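Local coordinates for putative signal recognition particle protein (Chaetomium thermophilum, PDB 5CK4), which binds GTP and GDP as the Arf-like GTPase subunit of the signal recognition particle receptor, probably serving protein translocation at the endoplasmic reticulum, at residues 162-175 with 212-226. Residues are numbered along the deposited sequence; the frame is centred on the assembly and turned at random.
Sequences LKAVIFLLDAAALA and IPVLIAANKQDLFTA. With GDP (guanosine-5'-diphosphate), chain C.
Ala217 CB packs against two side chains of the neighbouring strand, 3.6 Å from Leu168 CD1 and touching Ile166 CG2, at the apolar centre of a parallel strand pair in a P-loop GTPase fold. The opposite face carries Val165, Phe167, Val214 and Ile216, and there Leu169 CD2 lies 3.9 Å from Ile216 CG2; helix 180-201 covers Phe167 and Val214. Six backbone hydrogen bonds lace the strands from Val165 N to Asn219 N, and a seventh, Ala171 N to Asn219 O, carries the ladder one residue past strand 162-170. As in related GTPases, the base-recognition motif, here Asn-Lys-Gln-Asp, starts at Asn219, last residue of strand 214-219. Asn219, its CG swung opposite the backbone nitrogen (chi1 -165°), turns its amide to the guanine, ND2 3.2 Å from GDP N7 and hydrogen-bonded to Ala30 O in the P-loop. Asp222 clasps the other edge of the base, OD1 accepting from GDP N1 at 2.7 Å. Lys220 runs extended past the carboxylate of Asp170, whose OD1 accepts from Ala172 N and Ala173 N, an Asx motif. An alanine in place of Asp170 is likely to leave the Lys220 ammonium without its charged mate and those two amides without their acceptor. Lys220 NZ, bonded to Gly29 O, forms a salt bridge to Asp170 OD2 from above the carboxylate plane at 3.0 Å and donates to GDP O4' at 3.0 Å.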
loop_
_atom_site.group_PDB
_atom_site.type_symbol
_atom_site.label_atom_id
_atom_site.label_comp_id
_atom_site.label_asym_id
_atom_site.label_seq_id
_atom_site.Cartn_x
_atom_site.Cartn_y
_atom_site.Cartn_z
ATOM N N LEU A 162 8.031 -10.320 4.420
ATOM C CA LEU A 162 7.220 -9.141 4.116
ATOM C C LEU A 162 6.843 -8.408 5.403
ATOM O O LEU A 162 6.203 -8.986 6.281
ATOM C CB LEU A 162 5.958 -9.554 3.364
ATOM C CG LEU A 162 5.020 -8.407 2.989
ATOM C CD1 LEU A 162 5.722 -7.428 2.053
ATOM C CD2 LEU A 162 3.749 -8.959 2.362
ATOM N N LYS A 163 7.235 -7.142 5.527
ATOM C CA LYS A 163 6.979 -6.404 6.767
ATOM C C LYS A 163 6.145 -5.134 6.600
ATOM O O LYS A 163 5.674 -4.562 7.587
ATOM C CB LYS A 163 8.287 -6.079 7.492
ATOM C CG LYS A 163 9.058 -7.314 7.946
ATOM C CD LYS A 163 9.942 -7.018 9.146
ATOM C CE LYS A 163 9.115 -6.782 10.408
ATOM N NZ LYS A 163 9.938 -6.909 11.653
ATOM N N ALA A 164 5.957 -4.688 5.364
ATOM C CA ALA A 164 5.135 -3.503 5.127
ATOM C C ALA A 164 4.696 -3.383 3.685
ATOM O O ALA A 164 5.236 -4.041 2.800
ATOM C CB ALA A 164 5.866 -2.230 5.558
ATOM N N VAL A 165 3.722 -2.510 3.461
ATOM C CA VAL A 165 3.209 -2.237 2.129
ATOM C C VAL A 165 3.211 -0.735 1.905
ATOM O O VAL A 165 2.777 0.021 2.765
ATOM C CB VAL A 165 1.752 -2.736 2.003
ATOM C CG1 VAL A 165 1.072 -2.176 0.723
ATOM C CG2 VAL A 165 1.713 -4.244 2.021
ATOM N N ILE A 166 3.720 -0.293 0.762
ATOM C CA ILE A 166 3.459 1.077 0.343
ATOM C C ILE A 166 2.452 1.035 -0.805
ATOM O O ILE A 166 2.691 0.371 -1.826
ATOM C CB ILE A 166 4.742 1.783 -0.125
ATOM C CG1 ILE A 166 5.736 1.932 1.028
ATOM C CG2 ILE A 166 4.398 3.152 -0.727
ATOM C CD1 ILE A 166 7.127 2.467 0.575
ATOM N N PHE A 167 1.308 1.693 -0.627
ATOM C CA PHE A 167 0.334 1.804 -1.713
ATOM C C PHE A 167 0.471 3.194 -2.337
ATOM O O PHE A 167 0.075 4.197 -1.725
ATOM C CB PHE A 167 -1.088 1.594 -1.196
ATOM C CG PHE A 167 -2.133 1.585 -2.289
ATOM C CD1 PHE A 167 -2.702 2.774 -2.743
ATOM C CD2 PHE A 167 -2.520 0.388 -2.886
ATOM C CE1 PHE A 167 -3.651 2.761 -3.760
ATOM C CE2 PHE A 167 -3.475 0.372 -3.895
ATOM C CZ PHE A 167 -4.038 1.551 -4.330
ATOM N N LEU A 168 1.033 3.251 -3.545
ATOM C CA LEU A 168 1.325 4.527 -4.204
ATOM C C LEU A 168 0.202 4.906 -5.160
ATOM O O LEU A 168 -0.283 4.072 -5.908
ATOM C CB LEU A 168 2.628 4.429 -4.983
ATOM C CG LEU A 168 3.378 5.683 -5.462
ATOM C CD1 LEU A 168 3.990 6.445 -4.286
ATOM C CD2 LEU A 168 4.469 5.271 -6.427
ATOM N N LEU A 169 -0.193 6.177 -5.135
ATOM C CA LEU A 169 -1.190 6.701 -6.064
ATOM C C LEU A 169 -0.755 8.077 -6.573
ATOM O O LEU A 169 0.069 8.757 -5.941
ATOM C CB LEU A 169 -2.587 6.775 -5.410
ATOM C CG LEU A 169 -2.730 7.646 -4.135
ATOM C CD1 LEU A 169 -2.995 9.136 -4.478
ATOM C CD2 LEU A 169 -3.835 7.103 -3.246
ATOM N N ASP A 170 -1.334 8.477 -7.701
ATOM C CA ASP A 170 -1.102 9.785 -8.300
ATOM C C ASP A 170 -2.084 10.784 -7.685
ATOM O O ASP A 170 -3.271 10.762 -8.003
ATOM C CB ASP A 170 -1.302 9.666 -9.824
ATOM C CG ASP A 170 -1.003 10.949 -10.568
ATOM O OD1 ASP A 170 -0.979 12.030 -9.945
ATOM O OD2 ASP A 170 -0.803 10.878 -11.799
ATOM N N ALA A 171 -1.599 11.656 -6.798
ATOM C CA ALA A 171 -2.490 12.595 -6.123
ATOM C C ALA A 171 -3.050 13.656 -7.067
ATOM O O ALA A 171 -4.053 14.303 -6.746
ATOM C CB ALA A 171 -1.806 13.264 -4.903
ATOM N N ALA A 172 -2.404 13.842 -8.218
ATOM C CA ALA A 172 -2.899 14.799 -9.199
ATOM C C ALA A 172 -4.047 14.207 -10.022
ATOM O O ALA A 172 -5.026 14.892 -10.315
ATOM C CB ALA A 172 -1.778 15.292 -10.108
ATOM N N ALA A 173 -3.916 12.931 -10.379
ATOM C CA ALA A 173 -4.932 12.251 -11.167
ATOM C C ALA A 173 -6.194 12.108 -10.350
ATOM O O ALA A 173 -7.288 12.092 -10.892
ATOM C CB ALA A 173 -4.447 10.889 -11.617
ATOM N N LEU A 174 -6.014 11.989 -9.042
ATOM C CA LEU A 174 -7.112 11.908 -8.088
ATOM C C LEU A 174 -8.024 13.134 -8.165
ATOM O O LEU A 174 -9.201 13.065 -7.820
ATOM C CB LEU A 174 -6.535 11.759 -6.681
ATOM C CG LEU A 174 -7.333 11.002 -5.627
ATOM C CD1 LEU A 174 -7.719 9.643 -6.149
ATOM C CD2 LEU A 174 -6.499 10.868 -4.355
ATOM N N ALA A 175 -7.479 14.251 -8.641
ATOM C CA ALA A 175 -8.229 15.490 -8.718
ATOM C C ALA A 175 -9.149 15.571 -9.943
ATOM O O ALA A 175 -9.810 16.588 -10.143
ATOM C CB ALA A 175 -7.279 16.686 -8.687
ATOM N N ILE A 212 1.605 -6.027 9.380
ATOM C CA ILE A 212 2.060 -5.471 8.124
ATOM C C ILE A 212 1.383 -4.114 7.953
ATOM O O ILE A 212 0.263 -4.033 7.462
ATOM C CB ILE A 212 1.741 -6.402 6.934
ATOM C CG1 ILE A 212 2.391 -7.773 7.145
ATOM C CG2 ILE A 212 2.247 -5.804 5.618
ATOM C CD1 ILE A 212 2.009 -8.789 6.083
ATOM N N PRO A 213 2.051 -3.039 8.402
ATOM C CA PRO A 213 1.478 -1.695 8.223
ATOM C C PRO A 213 1.392 -1.258 6.759
ATOM O O PRO A 213 2.106 -1.794 5.919
ATOM C CB PRO A 213 2.461 -0.793 8.968
ATOM C CG PRO A 213 3.742 -1.579 9.035
ATOM C CD PRO A 213 3.317 -3.012 9.150
ATOM N N VAL A 214 0.536 -0.280 6.467
ATOM C CA VAL A 214 0.314 0.148 5.089
ATOM C C VAL A 214 0.460 1.660 5.017
ATOM O O VAL A 214 -0.263 2.397 5.698
ATOM C CB VAL A 214 -1.098 -0.242 4.578
ATOM C CG1 VAL A 214 -1.330 0.276 3.158
ATOM C CG2 VAL A 214 -1.276 -1.751 4.597
ATOM N N LEU A 215 1.409 2.112 4.206
ATOM C CA LEU A 215 1.590 3.532 3.976
ATOM C C LEU A 215 0.889 3.856 2.674
ATOM O O LEU A 215 1.241 3.308 1.627
ATOM C CB LEU A 215 3.083 3.871 3.856
ATOM C CG LEU A 215 3.385 5.331 3.519
ATOM C CD1 LEU A 215 2.910 6.259 4.637
ATOM C CD2 LEU A 215 4.882 5.513 3.282
ATOM N N ILE A 216 -0.110 4.726 2.732
ATOM C CA ILE A 216 -0.711 5.217 1.500
ATOM C C ILE A 216 0.059 6.465 1.072
ATOM O O ILE A 216 -0.065 7.532 1.671
ATOM C CB ILE A 216 -2.214 5.493 1.652
ATOM C CG1 ILE A 216 -2.935 4.194 2.017
ATOM C CG2 ILE A 216 -2.772 6.071 0.333
ATOM C CD1 ILE A 216 -4.367 4.363 2.464
ATOM N N ALA A 217 0.887 6.296 0.050
ATOM C CA ALA A 217 1.798 7.345 -0.385
ATOM C C ALA A 217 1.156 8.170 -1.503
ATOM O O ALA A 217 1.000 7.703 -2.643
ATOM C CB ALA A 217 3.121 6.727 -0.834
ATOM N N ALA A 218 0.741 9.386 -1.153
ATOM C CA ALA A 218 0.067 10.260 -2.104
ATOM C C ALA A 218 1.112 11.044 -2.892
ATOM O O ALA A 218 1.524 12.132 -2.469
ATOM C CB ALA A 218 -0.913 11.202 -1.367
ATOM N N ASN A 219 1.531 10.466 -4.022
ATOM C CA ASN A 219 2.650 10.932 -4.839
ATOM C C ASN A 219 2.309 12.133 -5.733
ATOM O O ASN A 219 1.138 12.460 -5.927
ATOM C CB ASN A 219 3.159 9.778 -5.726
ATOM C CG ASN A 219 4.532 10.050 -6.323
ATOM O OD1 ASN A 219 5.330 10.788 -5.747
ATOM N ND2 ASN A 219 4.813 9.454 -7.482
ATOM N N LYS A 220 3.358 12.746 -6.295
ATOM C CA LYS A 220 3.267 13.872 -7.239
ATOM C C LYS A 220 2.791 15.170 -6.578
ATOM O O LYS A 220 2.125 15.982 -7.216
ATOM C CB LYS A 220 2.426 13.532 -8.505
ATOM C CG LYS A 220 2.738 12.130 -9.111
ATOM C CD LYS A 220 2.306 11.980 -10.557
ATOM C CE LYS A 220 2.520 10.539 -11.042
ATOM N NZ LYS A 220 2.090 10.342 -12.484
ATOM N N GLN A 221 3.145 15.377 -5.308
ATOM C CA GLN A 221 2.791 16.626 -4.623
ATOM C C GLN A 221 3.525 17.865 -5.172
ATOM O O GLN A 221 3.228 18.992 -4.778
ATOM C CB GLN A 221 3.001 16.516 -3.108
ATOM C CG GLN A 221 2.076 15.524 -2.422
ATOM C CD GLN A 221 0.635 15.985 -2.393
ATOM O OE1 GLN A 221 0.353 17.173 -2.292
ATOM N NE2 GLN A 221 -0.293 15.032 -2.463
ATOM N N ASP A 222 4.452 17.653 -6.099
ATOM C CA ASP A 222 5.103 18.761 -6.793
ATOM C C ASP A 222 4.116 19.452 -7.738
ATOM O O ASP A 222 4.258 20.627 -8.038
ATOM C CB ASP A 222 6.317 18.262 -7.576
ATOM C CG ASP A 222 5.967 17.131 -8.542
ATOM O OD1 ASP A 222 5.421 16.104 -8.082
ATOM O OD2 ASP A 222 6.248 17.270 -9.754
ATOM N N LEU A 223 3.113 18.711 -8.202
ATOM C CA LEU A 223 2.152 19.248 -9.164
ATOM C C LEU A 223 1.156 20.168 -8.481
ATOM O O LEU A 223 0.661 19.859 -7.401
ATOM C CB LEU A 223 1.412 18.109 -9.875
ATOM C CG LEU A 223 2.294 17.217 -10.760
ATOM C CD1 LEU A 223 1.473 16.064 -11.362
ATOM C CD2 LEU A 223 2.929 18.029 -11.860
ATOM N N PHE A 224 0.849 21.299 -9.112
ATOM C CA PHE A 224 -0.069 22.260 -8.507
ATOM C C PHE A 224 -1.483 21.717 -8.326
ATOM O O PHE A 224 -2.226 22.187 -7.463
ATOM C CB PHE A 224 -0.094 23.570 -9.300
ATOM C CG PHE A 224 1.094 24.443 -9.041
ATOM C CD1 PHE A 224 1.195 25.158 -7.861
ATOM C CD2 PHE A 224 2.122 24.536 -9.966
ATOM C CE1 PHE A 224 2.299 25.962 -7.609
ATOM C CE2 PHE A 224 3.225 25.337 -9.721
ATOM C CZ PHE A 224 3.314 26.049 -8.541
ATOM N N THR A 225 -1.847 20.723 -9.134
ATOM C CA THR A 225 -3.180 20.127 -9.072
ATOM C C THR A 225 -3.252 18.917 -8.145
ATOM O O THR A 225 -4.286 18.262 -8.062
ATOM C CB THR A 225 -3.645 19.667 -10.465
ATOM O OG1 THR A 225 -2.714 18.706 -10.981
ATOM C CG2 THR A 225 -3.730 20.842 -11.419
ATOM N N ALA A 226 -2.163 18.611 -7.454
ATOM C CA ALA A 226 -2.162 17.480 -6.532
ATOM C C ALA A 226 -3.125 17.706 -5.361
ATOM O O ALA A 226 -3.167 18.781 -4.773
ATOM C CB ALA A 226 -0.755 17.210 -6.014
HETATM P PB GDP C . 4.455 3.285 -12.644
HETATM O O1B GDP C . 5.654 2.390 -12.528
HETATM O O2B GDP C . 3.653 3.227 -11.353
HETATM O O3B GDP C . 3.528 2.894 -13.772
HETATM O O3A GDP C . 4.870 4.821 -12.846
HETATM P PA GDP C . 6.224 5.400 -13.510
HETATM O O1A GDP C . 7.392 5.203 -12.596
HETATM O O2A GDP C . 6.460 4.860 -14.898
HETATM O "O5'" GDP C . 5.767 6.928 -13.513
HETATM C "C5'" GDP C . 4.673 7.338 -14.317
HETATM C "C4'" GDP C . 4.930 8.775 -14.742
HETATM O "O4'" GDP C . 4.789 9.636 -13.610
HETATM C "C3'" GDP C . 6.346 8.975 -15.266
HETATM O "O3'" GDP C . 6.271 9.947 -16.310
HETATM C "C2'" GDP C . 7.090 9.588 -14.095
HETATM O "O2'" GDP C . 8.157 10.444 -14.497
HETATM C "C1'" GDP C . 5.992 10.396 -13.440
HETATM N N9 GDP C . 6.240 10.630 -12.002
HETATM C C8 GDP C . 6.608 9.729 -11.068
HETATM N N7 GDP C . 6.709 10.327 -9.848
HETATM C C5 GDP C . 6.374 11.616 -10.009
HETATM C C6 GDP C . 6.282 12.800 -9.143
HETATM O O6 GDP C . 6.527 12.696 -7.918
HETATM N N1 GDP C . 5.889 13.957 -9.710
HETATM C C2 GDP C . 5.619 14.074 -11.028
HETATM N N2 GDP C . 5.245 15.276 -11.530
HETATM N N3 GDP C . 5.692 13.027 -11.885
HETATM C C4 GDP C . 6.067 11.807 -11.430
#